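Local structure of geranyltranstransferase (Stenotrophomonas maltophilia, 7LBJ) at residues P57-A62 and A193-G198. The protein probably joins isoprenoid diphosphates head to tail in a magnesium-dependent reaction, making farnesyl or longer prenyl diphosphates. Sequence-based numbering, arbitrary orientation. Where two conformers were deposited one is given.
Sequences PLLVYA and AAVRMG
V60 lies against A194 and G198 where two helices of the all-alpha polyprenyl synthetase fold, 55-65 and 176-201, meet in a buried contact and run in the same general direction, their local axes 7.3 Å apart and crossing at -30°. Such closeness is made possible by small residues: A194 presents a single methyl, and G198 nothing beyond its CA. Followed outward, V60 first brings CB near the carbonyl oxygen of A194, then forks. CG2, anti to its own carbonyl carbon, reaches across so that it lies 3.4 Å from A194 O and 3.8 Å from A194 CB. The other branch, CG1, anti to the backbone N (chi1 173°), rests 4.0 Å from G198 CA. Valine, branched at CB, can thus fill two neighbouring places without a long side chain. Beside it, L59 sets its CB against the A194 methyl and carries CD2 obliquely over to V195 CG2, 3.8 Å away; L59 also packs on L291 of helix 286-297, while A77 of helix 75-92 touches V60. No hydrogen bond joins the two segments. With no side chain on G198, its CA-H can approach V60 O in a bent contact, CA and O 3.5 Å apart and 137° at the hydrogen.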
loop_
_atom_site.group_PDB
_atom_site.type_symbol
_atom_site.label_atom_id
_atom_site.label_comp_id
_atom_site.label_asym_id
_atom_site.label_seq_id
_atom_site.Cartn_x
_atom_site.Cartn_y
_atom_site.Cartn_z
ATOM N N PRO A 57 4.601 -1.711 17.109
ATOM C CA PRO A 57 4.792 -3.143 17.417
ATOM C C PRO A 57 4.548 -3.482 18.880
ATOM O O PRO A 57 3.927 -4.511 19.188
ATOM C CB PRO A 57 6.259 -3.389 17.037
ATOM C CG PRO A 57 6.549 -2.373 16.019
ATOM C CD PRO A 57 5.742 -1.152 16.366
ATOM N N LEU A 58 5.034 -2.641 19.796
ATOM C CA LEU A 58 4.844 -2.906 21.220
ATOM C C LEU A 58 3.364 -2.952 21.576
ATOM O O LEU A 58 2.929 -3.784 22.379
ATOM C CB LEU A 58 5.559 -1.849 22.057
ATOM C CG LEU A 58 7.082 -1.933 22.097
ATOM C CD1 LEU A 58 7.633 -0.809 22.936
ATOM C CD2 LEU A 58 7.504 -3.281 22.656
ATOM N N LEU A 59 2.571 -2.071 20.978
ATOM C CA LEU A 59 1.137 -2.112 21.234
ATOM C C LEU A 59 0.519 -3.420 20.743
ATOM O O LEU A 59 -0.364 -3.975 21.403
ATOM C CB LEU A 59 0.450 -0.918 20.580
ATOM C CG LEU A 59 0.680 0.436 21.266
ATOM C CD1 LEU A 59 0.350 1.555 20.277
ATOM C CD2 LEU A 59 -0.195 0.574 22.538
ATOM N N VAL A 60 0.946 -3.920 19.573
ATOM C CA VAL A 60 0.435 -5.209 19.095
ATOM C C VAL A 60 0.781 -6.314 20.086
ATOM O O VAL A 60 -0.076 -7.109 20.496
ATOM C CB VAL A 60 0.991 -5.531 17.689
ATOM C CG1 VAL A 60 0.598 -6.956 17.279
ATOM C CG2 VAL A 60 0.471 -4.514 16.652
ATOM N N TYR A 61 2.052 -6.397 20.474
ATOM C CA TYR A 61 2.451 -7.461 21.386
ATOM C C TYR A 61 1.763 -7.314 22.741
ATOM O O TYR A 61 1.326 -8.308 23.333
ATOM C CB TYR A 61 3.960 -7.453 21.562
ATOM C CG TYR A 61 4.770 -7.916 20.363
ATOM C CD1 TYR A 61 4.610 -9.204 19.835
ATOM C CD2 TYR A 61 5.743 -7.088 19.804
ATOM C CE1 TYR A 61 5.403 -9.646 18.748
ATOM C CE2 TYR A 61 6.552 -7.526 18.721
ATOM C CZ TYR A 61 6.367 -8.791 18.203
ATOM O OH TYR A 61 7.162 -9.205 17.152
ATOM N N ALA A 62 1.682 -6.083 23.255
ATOM C CA ALA A 62 1.134 -5.862 24.593
ATOM C C ALA A 62 -0.356 -6.154 24.614
ATOM O O ALA A 62 -0.888 -6.665 25.607
ATOM C CB ALA A 62 1.389 -4.422 25.052
ATOM N N ALA A 193 -5.310 0.768 15.316
ATOM C CA ALA A 193 -5.182 -0.482 14.560
ATOM C C ALA A 193 -4.214 -1.437 15.236
ATOM O O ALA A 193 -4.452 -2.652 15.267
ATOM C CB ALA A 193 -4.727 -0.210 13.121
ATOM N N ALA A 194 -3.108 -0.918 15.771
ATOM C CA ALA A 194 -2.131 -1.799 16.394
ATOM C C ALA A 194 -2.755 -2.537 17.568
ATOM O O ALA A 194 -2.640 -3.763 17.673
ATOM C CB ALA A 194 -0.899 -1.014 16.842
ATOM N N VAL A 195 -3.471 -1.810 18.430
ATOM C CA VAL A 195 -4.123 -2.458 19.570
ATOM C C VAL A 195 -5.195 -3.434 19.092
ATOM O O VAL A 195 -5.324 -4.544 19.621
ATOM C CB VAL A 195 -4.696 -1.391 20.517
ATOM C CG1 VAL A 195 -5.642 -2.028 21.576
ATOM C CG2 VAL A 195 -3.526 -0.607 21.170
ATOM N N ARG A 196 -5.990 -3.036 18.092
ATOM C CA ARG A 196 -7.052 -3.926 17.621
ATOM C C ARG A 196 -6.478 -5.214 17.047
ATOM O O ARG A 196 -7.028 -6.302 17.275
ATOM C CB ARG A 196 -7.918 -3.211 16.582
ATOM C CG ARG A 196 -8.960 -4.123 15.963
ATOM C CD ARG A 196 -9.850 -3.361 14.968
ATOM N NE ARG A 196 -10.689 -4.288 14.220
ATOM C CZ ARG A 196 -11.835 -4.778 14.664
ATOM N NH1 ARG A 196 -12.342 -4.406 15.831
ATOM N NH2 ARG A 196 -12.502 -5.652 13.909
ATOM N N MET A 197 -5.388 -5.115 16.272
ATOM C CA MET A 197 -4.835 -6.310 15.636
ATOM C C MET A 197 -4.259 -7.269 16.657
ATOM O O MET A 197 -4.457 -8.486 16.548
ATOM C CB MET A 197 -3.786 -5.921 14.593
ATOM C CG MET A 197 -4.453 -5.148 13.423
ATOM S SD MET A 197 -3.282 -4.203 12.423
ATOM C CE MET A 197 -2.750 -5.555 11.462
ATOM N N GLY A 198 -3.538 -6.746 17.658
ATOM C CA GLY A 198 -3.049 -7.616 18.715
ATOM C C GLY A 198 -4.176 -8.346 19.414
ATOM O O GLY A 198 -4.067 -9.539 19.710
#